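Local coordinates for competence/damage-inducible protein CinA (Agrobacterium tumefaciens, PDB 2A9S) that is of unknown function but belongs to the competence/damage-inducible CinA family, whose relatives include enzymes that deamidate nicotinamide mononucleotide, at residues M3-G8 against L43-G48; T19-L24 against A164-G169; M27-E32 against H92-R97; G108-G113 against T148-A153. One frame throughout, in Å; residues are numbered along the deposited sequence. Where two conformers were deposited one is given.

Contact 1: M3-G8 against L43-G48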
loop_
_atom_site.group_PDB
_atom_site.type_symbol
_atom_site.label_atom_id
_atom_site.label_comp_id
_atom_site.label_asym_id
_atom_site.label_seq_id
_atom_site.Cartn_x
_atom_site.Cartn_y
_atom_site.Cartn_z
ATOM N N MET A 3 2.285 -3.473 20.649
ATOM C CA MET A 3 2.627 -4.606 19.740
ATOM C C MET A 3 3.415 -4.078 18.549
ATOM O O MET A 3 2.981 -3.137 17.883
ATOM C CB MET A 3 1.350 -5.289 19.230
ATOM C CG MET A 3 1.619 -6.435 18.270
ATOM S SD MET A 3 0.108 -7.234 17.670
ATOM C CE MET A 3 0.831 -8.569 16.707
ATOM N N SER A 4 4.563 -4.682 18.276
ATOM C CA SER A 4 5.391 -4.244 17.151
ATOM C C SER A 4 5.120 -5.147 15.937
ATOM O O SER A 4 4.820 -6.347 16.104
ATOM C CB SER A 4 6.862 -4.299 17.541
ATOM O OG SER A 4 7.550 -3.141 17.088
ATOM N N LEU A 5 5.166 -4.572 14.736
ATOM C CA LEU A 5 5.071 -5.371 13.506
ATOM C C LEU A 5 6.396 -5.268 12.766
ATOM O O LEU A 5 6.968 -6.283 12.391
ATOM C CB LEU A 5 3.874 -4.941 12.612
ATOM C CG LEU A 5 3.704 -5.641 11.254
ATOM C CD1 LEU A 5 3.439 -7.155 11.377
ATOM C CD2 LEU A 5 2.606 -4.997 10.386
ATOM N N PHE A 6 6.881 -4.045 12.559
ATOM C CA PHE A 6 8.162 -3.821 11.865
ATOM C C PHE A 6 9.352 -3.822 12.819
ATOM O O PHE A 6 9.168 -3.589 14.014
ATOM C CB PHE A 6 8.146 -2.484 11.105
ATOM C CG PHE A 6 7.201 -2.483 9.924
ATOM C CD1 PHE A 6 7.661 -2.861 8.666
ATOM C CD2 PHE A 6 5.848 -2.154 10.086
ATOM C CE1 PHE A 6 6.761 -2.886 7.575
ATOM C CE2 PHE A 6 4.962 -2.141 9.008
ATOM C CZ PHE A 6 5.438 -2.515 7.753
ATOM N N PRO A 7 10.571 -4.038 12.285
ATOM C CA PRO A 7 11.794 -3.869 13.092
ATOM C C PRO A 7 11.838 -2.507 13.803
ATOM O O PRO A 7 11.468 -1.480 13.223
ATOM C CB PRO A 7 12.906 -3.951 12.068
ATOM C CG PRO A 7 12.349 -4.829 10.979
ATOM C CD PRO A 7 10.889 -4.456 10.903
ATOM N N GLY A 8 12.316 -2.510 15.046
ATOM C CA GLY A 8 12.364 -1.325 15.893
ATOM C C GLY A 8 12.918 -0.061 15.257
ATOM O O GLY A 8 12.358 1.036 15.459
ATOM N N LEU A 43 4.646 3.618 7.861
ATOM C CA LEU A 43 4.260 4.969 8.295
ATOM C C LEU A 43 2.952 4.978 9.094
ATOM O O LEU A 43 2.809 5.734 10.077
ATOM C CB LEU A 43 4.118 5.885 7.092
ATOM C CG LEU A 43 5.473 6.261 6.478
ATOM C CD1 LEU A 43 5.216 6.746 5.062
ATOM C CD2 LEU A 43 6.179 7.368 7.300
ATOM N N THR A 44 2.011 4.112 8.697
ATOM C CA THR A 44 0.686 4.162 9.309
ATOM C C THR A 44 0.620 3.270 10.560
ATOM O O THR A 44 -0.422 3.173 11.201
ATOM C CB THR A 44 -0.422 3.834 8.320
ATOM O OG1 THR A 44 -0.192 2.551 7.756
ATOM C CG2 THR A 44 -0.459 4.853 7.157
ATOM N N GLU A 45 1.738 2.646 10.935
ATOM C CA GLU A 45 1.841 2.032 12.277
ATOM C C GLU A 45 1.817 3.093 13.415
ATOM O O GLU A 45 1.465 2.790 14.561
ATOM C CB GLU A 45 3.107 1.171 12.369
ATOM C CG GLU A 45 2.933 -0.203 11.705
ATOM C CD GLU A 45 1.938 -1.091 12.482
ATOM O OE1 GLU A 45 2.266 -1.565 13.623
ATOM O OE2 GLU A 45 0.848 -1.334 11.934
ATOM N N ILE A 46 2.154 4.332 13.074
ATOM C CA ILE A 46 2.295 5.417 14.032
ATOM C C ILE A 46 0.981 6.175 14.293
ATOM O O ILE A 46 0.339 6.695 13.360
ATOM C CB ILE A 46 3.388 6.386 13.546
ATOM C CG1 ILE A 46 4.674 5.611 13.147
ATOM C CG2 ILE A 46 3.597 7.549 14.546
ATOM C CD1 ILE A 46 5.314 4.820 14.244
ATOM N N ALA A 47 0.572 6.221 15.560
ATOM C CA ALA A 47 -0.597 7.008 15.921
ATOM C C ALA A 47 -0.324 8.478 15.589
ATOM O O ALA A 47 0.757 9.004 15.872
ATOM C CB ALA A 47 -0.959 6.821 17.392
ATOM N N GLY A 48 -1.297 9.109 14.940
ATOM C CA GLY A 48 -1.128 10.461 14.398
ATOM C C GLY A 48 -0.707 10.502 12.941
ATOM O O GLY A 48 -0.674 11.567 12.325
#

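Contact 2: T19-L24 against A164-G169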
loop_
_atom_site.group_PDB
_atom_site.type_symbol
_atom_site.label_atom_id
_atom_site.label_comp_id
_atom_site.label_asym_id
_atom_site.label_seq_id
_atom_site.Cartn_x
_atom_site.Cartn_y
_atom_site.Cartn_z
ATOM N N THR A 19 6.422 12.599 13.570
ATOM C CA THR A 19 6.681 13.598 14.597
ATOM C C THR A 19 7.157 14.938 13.992
ATOM O O THR A 19 6.695 16.000 14.385
ATOM C CB THR A 19 7.660 13.049 15.651
ATOM O OG1 THR A 19 7.126 11.820 16.193
ATOM C CG2 THR A 19 7.811 14.046 16.777
ATOM N N ASP A 20 8.059 14.854 13.017
ATOM C CA ASP A 20 8.636 16.029 12.354
ATOM C C ASP A 20 7.642 16.706 11.412
ATOM O O ASP A 20 7.519 17.944 11.404
ATOM C CB ASP A 20 9.911 15.644 11.592
ATOM C CG ASP A 20 11.162 15.607 12.480
ATOM O OD1 ASP A 20 11.144 16.097 13.645
ATOM O OD2 ASP A 20 12.193 15.100 11.987
ATOM N N PHE A 21 6.941 15.904 10.600
ATOM C CA PHE A 21 6.151 16.471 9.523
ATOM C C PHE A 21 4.881 17.112 10.081
ATOM O O PHE A 21 4.347 18.051 9.490
ATOM C CB PHE A 21 5.801 15.408 8.483
ATOM C CG PHE A 21 6.953 15.033 7.577
ATOM C CD1 PHE A 21 8.269 15.203 7.972
ATOM C CD2 PHE A 21 6.702 14.467 6.337
ATOM C CE1 PHE A 21 9.322 14.832 7.125
ATOM C CE2 PHE A 21 7.751 14.094 5.490
ATOM C CZ PHE A 21 9.050 14.272 5.884
ATOM N N THR A 22 4.394 16.608 11.208
ATOM C CA THR A 22 3.111 17.135 11.731
ATOM C C THR A 22 3.191 18.664 12.022
ATOM O O THR A 22 2.372 19.425 11.488
ATOM C CB THR A 22 2.562 16.325 12.936
ATOM O OG1 THR A 22 2.259 14.959 12.538
ATOM C CG2 THR A 22 1.286 16.994 13.466
ATOM N N PRO A 23 4.144 19.116 12.877
ATOM C CA PRO A 23 4.211 20.574 13.137
ATOM C C PRO A 23 4.634 21.417 11.939
ATOM O O PRO A 23 4.348 22.618 11.908
ATOM C CB PRO A 23 5.249 20.698 14.266
ATOM C CG PRO A 23 6.120 19.463 14.124
ATOM C CD PRO A 23 5.117 18.373 13.703
ATOM N N LEU A 24 5.307 20.790 10.985
ATOM C CA LEU A 24 5.647 21.436 9.736
ATOM C C LEU A 24 4.484 21.509 8.724
ATOM O O LEU A 24 4.578 22.225 7.715
ATOM C CB LEU A 24 6.896 20.760 9.126
ATOM C CG LEU A 24 8.245 20.954 9.856
ATOM C CD1 LEU A 24 9.320 20.014 9.314
ATOM C CD2 LEU A 24 8.685 22.404 9.731
ATOM N N ALA A 164 15.734 12.816 4.887
ATOM C CA ALA A 164 16.773 13.612 4.227
ATOM C C ALA A 164 16.197 14.686 3.310
ATOM O O ALA A 164 16.693 15.834 3.292
ATOM C CB ALA A 164 17.726 12.711 3.455
ATOM N N LEU A 165 15.158 14.322 2.554
ATOM C CA LEU A 165 14.490 15.254 1.638
ATOM C C LEU A 165 13.872 16.403 2.420
ATOM O O LEU A 165 13.974 17.549 1.982
ATOM C CB LEU A 165 13.432 14.557 0.779
ATOM C CG LEU A 165 12.716 15.392 -0.295
ATOM C CD1 LEU A 165 13.635 15.684 -1.475
ATOM C CD2 LEU A 165 11.465 14.639 -0.775
ATOM N N ASN A 166 13.276 16.111 3.583
ATOM C CA ASN A 166 12.769 17.184 4.446
ATOM C C ASN A 166 13.852 18.121 5.013
ATOM O O ASN A 166 13.670 19.344 5.055
ATOM C CB ASN A 166 11.957 16.638 5.601
ATOM C CG ASN A 166 11.339 17.757 6.453
ATOM O OD1 ASN A 166 10.820 18.746 5.918
ATOM N ND2 ASN A 166 11.408 17.611 7.766
ATOM N N GLN A 167 14.957 17.530 5.476
ATOM C CA GLN A 167 16.111 18.296 5.987
ATOM C C GLN A 167 16.562 19.314 4.958
ATOM O O GLN A 167 16.830 20.475 5.292
ATOM C CB GLN A 167 17.275 17.358 6.308
ATOM C CG GLN A 167 17.062 16.483 7.523
ATOM C CD GLN A 167 18.251 15.549 7.791
ATOM O OE1 GLN A 167 19.070 15.262 6.893
ATOM N NE2 GLN A 167 18.346 15.064 9.033
ATOM N N ALA A 168 16.610 18.879 3.703
ATOM C CA ALA A 168 16.980 19.711 2.565
ATOM C C ALA A 168 15.942 20.789 2.167
ATOM O O ALA A 168 16.082 21.422 1.123
ATOM C CB ALA A 168 17.303 18.815 1.362
ATOM N N GLY A 169 14.906 21.002 2.973
ATOM C CA GLY A 169 13.859 21.980 2.618
ATOM C C GLY A 169 13.523 22.969 3.721
ATOM O O GLY A 169 13.748 22.685 4.904
#

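Contact 3: M27-E32 against H92-R97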
loop_
_atom_site.group_PDB
_atom_site.type_symbol
_atom_site.label_atom_id
_atom_site.label_comp_id
_atom_site.label_asym_id
_atom_site.label_seq_id
_atom_site.Cartn_x
_atom_site.Cartn_y
_atom_site.Cartn_z
ATOM N N MET A 27 2.929 16.610 4.240
ATOM C CA MET A 27 2.329 15.318 3.970
ATOM C C MET A 27 3.165 14.560 2.955
ATOM O O MET A 27 3.945 15.166 2.185
ATOM C CB MET A 27 0.887 15.437 3.473
ATOM C CG MET A 27 -0.081 16.073 4.506
ATOM S SD MET A 27 -1.820 15.988 3.999
ATOM C CE MET A 27 -2.179 14.340 4.610
ATOM N N VAL A 28 2.983 13.234 2.955
ATOM C CA VAL A 28 3.765 12.339 2.117
ATOM C C VAL A 28 2.848 11.435 1.294
ATOM O O VAL A 28 1.746 11.073 1.748
ATOM C CB VAL A 28 4.734 11.461 2.975
ATOM C CG1 VAL A 28 3.970 10.641 4.007
ATOM C CG2 VAL A 28 5.617 10.561 2.073
ATOM N N SER A 29 3.311 11.065 0.117
ATOM C CA SER A 29 2.662 10.005 -0.639
ATOM C C SER A 29 3.711 8.996 -1.031
ATOM O O SER A 29 4.893 9.321 -1.104
ATOM C CB SER A 29 1.939 10.541 -1.869
ATOM O OG SER A 29 2.833 11.127 -2.782
ATOM N N THR A 30 3.273 7.764 -1.258
ATOM C CA THR A 30 4.224 6.697 -1.527
ATOM C C THR A 30 3.820 6.041 -2.816
ATOM O O THR A 30 2.620 5.957 -3.125
ATOM C CB THR A 30 4.214 5.645 -0.361
ATOM O OG1 THR A 30 2.931 5.029 -0.279
ATOM C CG2 THR A 30 4.455 6.345 1.006
ATOM N N ALA A 31 4.810 5.532 -3.546
ATOM C CA ALA A 31 4.563 4.809 -4.775
ATOM C C ALA A 31 5.420 3.557 -4.702
ATOM O O ALA A 31 6.641 3.676 -4.686
ATOM C CB ALA A 31 4.984 5.636 -5.968
ATOM N N GLU A 32 4.812 2.374 -4.691
ATOM C CA GLU A 32 5.559 1.190 -4.305
ATOM C C GLU A 32 5.410 0.076 -5.321
ATOM O O GLU A 32 4.302 -0.314 -5.680
ATOM C CB GLU A 32 5.086 0.679 -2.935
ATOM C CG GLU A 32 5.115 1.770 -1.852
ATOM C CD GLU A 32 4.788 1.246 -0.509
ATOM O OE1 GLU A 32 5.367 0.199 -0.144
ATOM O OE2 GLU A 32 3.976 1.915 0.175
ATOM N N HIS A 92 7.622 11.504 -9.311
ATOM C CA HIS A 92 6.976 12.663 -9.897
ATOM C C HIS A 92 5.462 12.446 -10.003
ATOM O O HIS A 92 4.667 13.322 -9.597
ATOM C CB HIS A 92 7.571 12.944 -11.274
ATOM C CG HIS A 92 6.975 14.142 -11.938
ATOM N ND1 HIS A 92 6.010 14.047 -12.914
ATOM C CD2 HIS A 92 7.182 15.467 -11.732
ATOM C CE1 HIS A 92 5.669 15.265 -13.306
ATOM N NE2 HIS A 92 6.358 16.145 -12.597
ATOM N N GLY A 93 5.061 11.295 -10.553
ATOM C CA GLY A 93 3.636 10.926 -10.625
ATOM C C GLY A 93 2.920 10.887 -9.280
ATOM O O GLY A 93 1.791 11.397 -9.140
ATOM N N ALA A 94 3.571 10.292 -8.272
ATOM C CA ALA A 94 2.928 10.142 -6.966
ATOM C C ALA A 94 2.764 11.488 -6.290
ATOM O O ALA A 94 1.833 11.688 -5.488
ATOM C CB ALA A 94 3.708 9.188 -6.065
ATOM N N LEU A 95 3.662 12.409 -6.614
ATOM C CA LEU A 95 3.665 13.718 -6.018
ATOM C C LEU A 95 2.548 14.560 -6.619
ATOM O O LEU A 95 1.712 15.109 -5.887
ATOM C CB LEU A 95 5.035 14.401 -6.207
ATOM C CG LEU A 95 5.149 15.778 -5.564
ATOM C CD1 LEU A 95 4.978 15.737 -4.061
ATOM C CD2 LEU A 95 6.492 16.436 -5.989
ATOM N N TYR A 96 2.497 14.633 -7.946
ATOM C CA TYR A 96 1.537 15.518 -8.617
ATOM C C TYR A 96 0.145 14.896 -8.871
ATOM O O TYR A 96 -0.772 15.586 -9.330
ATOM C CB TYR A 96 2.159 16.194 -9.867
ATOM C CG TYR A 96 3.345 17.090 -9.526
ATOM C CD1 TYR A 96 3.161 18.307 -8.868
ATOM C CD2 TYR A 96 4.646 16.713 -9.837
ATOM C CE1 TYR A 96 4.243 19.119 -8.527
ATOM C CE2 TYR A 96 5.731 17.519 -9.506
ATOM C CZ TYR A 96 5.523 18.711 -8.850
ATOM O OH TYR A 96 6.597 19.513 -8.531
ATOM N N ARG A 97 -0.020 13.616 -8.526
ATOM C CA ARG A 97 -1.345 13.000 -8.400
ATOM C C ARG A 97 -1.772 12.831 -6.920
ATOM O O ARG A 97 -2.532 11.912 -6.560
ATOM C CB ARG A 97 -1.431 11.701 -9.195
ATOM C CG ARG A 97 -1.351 11.963 -10.699
ATOM C CD ARG A 97 -1.140 10.722 -11.497
ATOM N NE ARG A 97 -0.847 11.004 -12.914
ATOM C CZ ARG A 97 -1.237 10.233 -13.931
ATOM N NH1 ARG A 97 -1.974 9.149 -13.726
ATOM N NH2 ARG A 97 -0.901 10.555 -15.167
#

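Contact 4: G108-G113 against T148-A153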
loop_
_atom_site.group_PDB
_atom_site.type_symbol
_atom_site.label_atom_id
_atom_site.label_comp_id
_atom_site.label_asym_id
_atom_site.label_seq_id
_atom_site.Cartn_x
_atom_site.Cartn_y
_atom_site.Cartn_z
ATOM N N GLY A 108 12.172 -2.319 -7.479
ATOM C CA GLY A 108 13.321 -3.229 -7.321
ATOM C C GLY A 108 12.971 -4.687 -7.492
ATOM O O GLY A 108 11.829 -5.018 -7.869
ATOM N N ILE A 109 13.963 -5.544 -7.193
ATOM C CA ILE A 109 13.824 -6.985 -7.343
ATOM C C ILE A 109 13.966 -7.652 -5.984
ATOM O O ILE A 109 15.078 -7.802 -5.486
ATOM C CB ILE A 109 14.884 -7.569 -8.308
ATOM C CG1 ILE A 109 14.813 -6.816 -9.637
ATOM C CG2 ILE A 109 14.649 -9.058 -8.478
ATOM C CD1 ILE A 109 16.014 -7.054 -10.575
ATOM N N ALA A 110 12.842 -8.022 -5.382
ATOM C CA ALA A 110 12.881 -8.639 -4.038
ATOM C C ALA A 110 13.240 -10.130 -4.104
ATOM O O ALA A 110 13.680 -10.722 -3.113
ATOM C CB ALA A 110 11.555 -8.395 -3.262
ATOM N N GLY A 111 13.088 -10.713 -5.290
ATOM C CA GLY A 111 13.341 -12.129 -5.480
ATOM C C GLY A 111 12.300 -12.989 -4.785
ATOM O O GLY A 111 11.323 -12.458 -4.182
ATOM N N PRO A 112 12.495 -14.320 -4.810
ATOM C CA PRO A 112 13.677 -15.078 -5.234
ATOM C C PRO A 112 13.938 -15.025 -6.755
ATOM O O PRO A 112 15.102 -15.107 -7.180
ATOM C CB PRO A 112 13.329 -16.501 -4.765
ATOM C CG PRO A 112 11.859 -16.552 -4.892
ATOM C CD PRO A 112 11.415 -15.225 -4.372
ATOM N N GLY A 113 12.894 -14.808 -7.561
ATOM C CA GLY A 113 13.053 -14.839 -9.014
ATOM C C GLY A 113 13.335 -13.490 -9.653
ATOM O O GLY A 113 13.066 -12.445 -9.072
ATOM N N THR A 148 11.535 -10.987 2.106
ATOM C CA THR A 148 11.127 -10.116 3.207
ATOM C C THR A 148 12.303 -9.206 3.628
ATOM O O THR A 148 12.128 -8.004 3.868
ATOM C CB THR A 148 10.637 -10.947 4.442
ATOM O OG1 THR A 148 9.561 -11.803 4.043
ATOM C CG2 THR A 148 10.095 -9.985 5.510
ATOM N N GLU A 149 13.511 -9.784 3.706
ATOM C CA GLU A 149 14.720 -9.015 4.038
ATOM C C GLU A 149 14.978 -7.812 3.112
ATOM O O GLU A 149 15.245 -6.698 3.598
ATOM C CB GLU A 149 15.936 -9.947 4.087
ATOM C CG GLU A 149 15.845 -10.978 5.221
ATOM C CD GLU A 149 15.041 -12.288 4.911
ATOM O OE1 GLU A 149 14.285 -12.407 3.920
ATOM O OE2 GLU A 149 15.169 -13.249 5.709
ATOM N N ILE A 150 14.862 -8.025 1.796
ATOM C CA ILE A 150 15.025 -6.940 0.810
ATOM C C ILE A 150 13.903 -5.897 0.932
ATOM O O ILE A 150 14.153 -4.699 0.869
ATOM C CB ILE A 150 15.117 -7.506 -0.651
ATOM C CG1 ILE A 150 16.435 -8.285 -0.834
ATOM C CG2 ILE A 150 15.007 -6.390 -1.705
ATOM C CD1 ILE A 150 16.436 -9.307 -1.977
ATOM N N ARG A 151 12.677 -6.377 1.099
ATOM C CA ARG A 151 11.534 -5.481 1.280
ATOM C C ARG A 151 11.697 -4.584 2.515
ATOM O O ARG A 151 11.486 -3.356 2.465
ATOM C CB ARG A 151 10.227 -6.281 1.297
ATOM C CG ARG A 151 9.893 -6.784 -0.124
ATOM C CD ARG A 151 9.001 -8.041 -0.083
ATOM N NE ARG A 151 7.795 -7.957 0.722
ATOM C CZ ARG A 151 6.607 -7.514 0.293
ATOM N NH1 ARG A 151 6.460 -6.987 -0.944
ATOM N NH2 ARG A 151 5.567 -7.584 1.113
ATOM N N LEU A 152 12.117 -5.184 3.626
ATOM C CA LEU A 152 12.277 -4.391 4.847
ATOM C C LEU A 152 13.473 -3.439 4.707
ATOM O O LEU A 152 13.407 -2.295 5.160
ATOM C CB LEU A 152 12.393 -5.281 6.084
ATOM C CG LEU A 152 11.075 -6.014 6.405
ATOM C CD1 LEU A 152 11.319 -6.995 7.537
ATOM C CD2 LEU A 152 9.957 -5.007 6.731
ATOM N N ALA A 153 14.556 -3.902 4.081
ATOM C CA ALA A 153 15.726 -3.062 3.825
ATOM C C ALA A 153 15.323 -1.845 2.979
ATOM O O ALA A 153 15.755 -0.702 3.244
ATOM C CB ALA A 153 16.810 -3.875 3.067
#

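Contact 1: M3-G8 against L43-G48
Glu-45 meets Phe-6 with the aliphatic part of its side chain, and the meeting is made at the rim of the ring. Its CG lies near the ring plane, 3.9 Å from Phe-6 CD2 and equally far from CE2, in the manner of a methylene packed against an aromatic edge. The planes of ring and carboxylate are inclined at 53°. A bend at the middle of the glutamate (chi2 -68°) turns the carboxylate away from the ring, toward the Leu-5 side. OE1 thereby comes alongside Leu-5, 3.9 Å from its CB, in a contact without a hydrogen bond.

The acidic end finds its polar partners in the second subunit: OE1 is hydrogen-bonded to Thr-148 OG1 and OE2 forms a salt bridge with Arg-151 NE of that chain. Two bonds thus fix the rotation of the carboxylate, and they would probably favour its charged form. Phe-6, for its part, is buried against Leu-38, Ala-42 and Leu-152 of its own chain. The segment leading into helix 8-24 and the turn that follows helix 38-43 thus meet at the interface of the two-chain assembly, the glutamate's stem packing within one subunit while its carboxylate pairs with the other.

Contact 2: T19-L24 against A164-G169
Asn-166 pushes its side chain between Phe-21 and Leu-24, and van der Waals contact accounts for the meeting. The aromatic part comes first. The stem of the asparagine lies against the far end of the ring, with Asn-166 CB 3.5 Å from Phe-21 CE1 and 3.8 Å from Phe-21 CZ. Asn-166 ND2 is as near, 3.5 Å from Phe-21 CE1, and approaches the ring obliquely. Ring and asparagine run antiparallel alongside each other, and the amide is turned 65° from the ring plane. With CG anti to the backbone N (chi1 -176°), the amide of Asn-166 extends toward helix 8-24.

The aliphatic part follows from that extension. Leu-24 approaches head on, placing CD1 3.5 Å from Asn-166 ND2 and 3.9 Å from Asn-166 OD1, so one methyl touches both ends of the amide. No hydrogen bond joins the two segments.

Two backbone bonds finish helix 147-167. Ala-168 N reaches Ala-164 O at 3.1 Å, and Gly-169 N turns back to Asn-166 O at 2.9 Å.

Beyond the pair, the Phe-21 ring meets that of Phe-102 on strand 102-108 with planes at about 60°, and Leu-165 also rests on Phe-102. The C-terminal parts of helices 8-24 and 147-167 therefore pack beside each other over a shared aromatic residue of the sheet, as neighbouring helices do within one layer of an alpha/beta sandwich.

Contact 3: M27-E32 against H92-R97
This is a buried helix-on-sheet contact, in which the end of helix 84-96 lies against strand 28-32 through small side chains. The N-to-C directions of residues 28-32 and 92-96 differ by 143°, and the axes of these short segments come within 7.8 Å. Alanine on both sides permits that closeness: Ala-31 CB meets Ala-94 CB methyl to methyl at 3.8 Å.

Two residues earlier on the strand, on the same face, Ser-29 adds a polar link. In the conformer described, one of two modelled for this residue, its OG donates to Ala-94 O at 2.9 Å. The hydroxyl does not approach in the plane of the carbonyl; it sits above it, 72° out, with a C=O...OG angle of 108°. OG stands between its own backbone N and carbonyl carbon, which brings it toward the helix. Ala-94 O also accepts a hydrogen bond from Ser-98 OG, so in that conformer two hydroxyls would serve this carbonyl where the helix gives out.

Ala-94 further touches Ala-103 and Phe-57, so the helix spans strands 53-59, 28-32 and 102-108. It forms part of a beta-alpha-beta crossover from 53-59 to the parallel 102-108.

Contact 4: G108-G113 against T148-A153
Arg-151, whose stem packs on Ala-110, has a guanidinium nitrogen gripped from two chains: NH1 is hydrogen-bonded to Cys-34 O of its own subunit and to Thr-44 OG1 of the second. Together with the salt bridge to Glu-45 of that subunit, these bonds hold the flat group, and a bend in the chain (chi3 52°) lets it reach them while the methylenes stay beside the loop. Arg-151 CG lies 3.9 Å from Ala-110 CB and Arg-151 CD 4.1 Å from the same methyl, so the alanine rests against the aliphatic half of the arginine.

One residue earlier on the helix, Ile-150 meets the loop with two different branches. Its CG2 is applied to the backbone, 3.9 Å from Ala-110 CA and 4.0 Å from Ile-109 O. Its other branch is extended further, bringing CD1 within 3.3 Å of Ala-110 O, a close methyl-to-carbonyl packing contact. Around the isoleucine, Val-121 and Ile-145 complete an apolar setting.

The CA atoms of Ala-110 and Ile-150 approach to 5.6 Å. Beyond Ala-110 the loop turns sharply: Gly-111 takes a positive phi (69°), and a cis peptide bond leads into Pro-112. Gly-111 O is bonded to Arg-147 NH1, a second tie to helix 147-167. The loop that follows central strand 102-108 of the alpha/beta fold is in this way packed on the N-terminal part of helix 147-167, beside the subunit interface.

Overall arrangement
Contact 3 is the innermost of the four, its centre about 9 Å from the centre of the chain, and it alone has a hydrogen bond across its segments, beside a meeting of methyls. Contact 4 is also buried, but its arginine looks outward to the second subunit. Contacts 1 and 2, with centres about 17 Å and about 16 Å from the centre of the chain, are only partly buried. Helix 147-167 links contacts 2 and 4, which lie on opposite sides of that centre. Contacts 1 and 4 touch through Phe-6 and Leu-152, and both lie at the dimer interface, each contributing one partner of salt bridges that run between the subunits. Contact 2 involves no other chain of the assembly and rests on van der Waals packing.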